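Local coordinates for protein NAD-dependent L-serine dehydrogenase (Pseudomonas aeruginosa, PDB 3OBB) that catalyses the NAD-dependent oxidation of L-serine and methyl-L-serine and works as a homotetramer built as a dimer of dimers, at residues A205-M208 and R209-G213. Residues are numbered along the deposited sequence; the frame is centred on the assembly and turned at random.
Sequences AEIM and RRSSG
Glu206 in the last turn of helix 201-209 and Arg210 just past its end form a salt bridge in which Glu206 OE2 lies 2.8 Å from Arg210 NH2. The N-H...O angle of 175° shows a nearly straight bond, and OE2 sits in the guanidinium plane, at its edge. Arg210 NE adds a weak second bond to the same oxygen. With CG anti to the backbone N and an extended chain beyond it, Glu206 runs alongside Arg210. Carboxylate and guanidinium are nearly coplanar, 17° apart. Arg209 bends at chi3 and brings NH2 3.6 Å from Glu206 CG; its charge stays near the carboxylate without bonding to it, while Arg210 CG rests over one face of its guanidinium.

This charged side is the looser one, with Arg210 exposed, although Glu206 also packs on Phe161 of a second subunit. The buried side is held by backbone amides and one serine hydroxyl. Arg209 N still makes the helical bond to Ala205 O (2.9 Å), and Arg210 N reaches Glu206 O at 3.1 Å. The helix then ends: Ser211 N turns back to Met208 O, 3.1 Å away. Ser211 OG, beside its own backbone N (chi1 -52°), donates to Ile207 O at 2.6 Å. The Met208 side chain packs on Ala190 and Met191 of helix 168-196, whereas Ser212 OG and Gly213 N bond to Asn176 of the second subunit, placing this 6PGD_C-type helix end at a tetramer interface, away from the NAD and active sites.

The chemistry implies a helix terminus where Ile207 O takes the serine hydroxyl and Met208 O a turn amide approaching off its lone pairs, with arginines probably balancing the acid on the more open side.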
loop_
_atom_site.group_PDB
_atom_site.type_symbol
_atom_site.label_atom_id
_atom_site.label_comp_id
_atom_site.label_asym_id
_atom_site.label_seq_id
_atom_site.Cartn_x
_atom_site.Cartn_y
_atom_site.Cartn_z
ATOM N N ALA A 205 -11.643 -13.307 -17.451
ATOM C CA ALA A 205 -10.936 -14.388 -16.765
ATOM C C ALA A 205 -10.121 -15.234 -17.741
ATOM O O ALA A 205 -8.953 -15.533 -17.482
ATOM C CB ALA A 205 -11.924 -15.295 -15.961
ATOM N N GLU A 206 -10.730 -15.620 -18.867
ATOM C CA GLU A 206 -10.035 -16.488 -19.823
ATOM C C GLU A 206 -8.833 -15.741 -20.431
ATOM O O GLU A 206 -7.737 -16.307 -20.568
ATOM C CB GLU A 206 -10.981 -17.048 -20.913
ATOM C CG GLU A 206 -10.225 -17.930 -21.947
ATOM C CD GLU A 206 -10.939 -18.199 -23.297
ATOM O OE1 GLU A 206 -12.052 -17.649 -23.537
ATOM O OE2 GLU A 206 -10.348 -18.955 -24.129
ATOM N N ILE A 207 -9.036 -14.469 -20.788
ATOM C CA ILE A 207 -7.973 -13.671 -21.429
ATOM C C ILE A 207 -6.750 -13.567 -20.521
ATOM O O ILE A 207 -5.626 -13.859 -20.935
ATOM C CB ILE A 207 -8.497 -12.270 -21.850
ATOM C CG1 ILE A 207 -9.374 -12.384 -23.095
ATOM C CG2 ILE A 207 -7.375 -11.306 -22.152
ATOM C CD1 ILE A 207 -10.337 -11.217 -23.283
HETATM N N MSE A 208 -6.985 -13.211 -19.260
HETATM C CA MSE A 208 -5.889 -12.995 -18.316
HETATM C C MSE A 208 -5.226 -14.298 -17.956
HETATM O O MSE A 208 -3.989 -14.343 -17.859
HETATM C CB MSE A 208 -6.348 -12.244 -17.067
HETATM C CG MSE A 208 -6.823 -10.842 -17.360
HETATM SE SE MSE A 208 -6.992 -9.748 -15.783
HETATM C CE MSE A 208 -8.272 -10.876 -14.785
ATOM N N ARG A 209 -6.027 -15.360 -17.789
ATOM C CA ARG A 209 -5.500 -16.685 -17.417
ATOM C C ARG A 209 -4.513 -17.163 -18.461
ATOM O O ARG A 209 -3.488 -17.803 -18.144
ATOM C CB ARG A 209 -6.622 -17.740 -17.241
ATOM C CG ARG A 209 -6.071 -19.180 -17.161
ATOM C CD ARG A 209 -7.143 -20.275 -16.981
ATOM N NE ARG A 209 -8.111 -20.242 -18.072
ATOM C CZ ARG A 209 -7.957 -20.864 -19.235
ATOM N NH1 ARG A 209 -6.872 -21.626 -19.426
ATOM N NH2 ARG A 209 -8.913 -20.737 -20.197
ATOM N N ARG A 210 -4.817 -16.842 -19.716
ATOM C CA ARG A 210 -4.032 -17.331 -20.845
ATOM C C ARG A 210 -2.929 -16.344 -21.282
ATOM O O ARG A 210 -2.209 -16.603 -22.252
ATOM C CB ARG A 210 -4.950 -17.598 -22.032
ATOM C CG ARG A 210 -5.874 -18.793 -21.909
ATOM C CD ARG A 210 -5.717 -19.544 -23.236
ATOM N NE ARG A 210 -6.947 -19.543 -23.966
ATOM C CZ ARG A 210 -7.116 -20.014 -25.198
ATOM N NH1 ARG A 210 -6.099 -20.510 -25.907
ATOM N NH2 ARG A 210 -8.335 -19.970 -25.722
ATOM N N SER A 211 -2.799 -15.239 -20.554
ATOM C CA SER A 211 -1.851 -14.194 -20.897
ATOM C C SER A 211 -0.876 -13.888 -19.752
ATOM O O SER A 211 -0.746 -14.681 -18.803
ATOM C CB SER A 211 -2.589 -12.940 -21.387
ATOM O OG SER A 211 -3.502 -13.301 -22.410
ATOM N N SER A 212 -0.176 -12.758 -19.852
ATOM C CA SER A 212 0.875 -12.417 -18.865
ATOM C C SER A 212 0.312 -12.111 -17.457
ATOM O O SER A 212 1.049 -12.116 -16.496
ATOM C CB SER A 212 1.755 -11.282 -19.387
ATOM O OG SER A 212 0.950 -10.152 -19.660
ATOM N N GLY A 213 -1.000 -11.911 -17.341
ATOM C CA GLY A 213 -1.643 -11.830 -16.033
ATOM C C GLY A 213 -1.908 -13.193 -15.418
ATOM O O GLY A 213 -2.383 -13.280 -14.270
#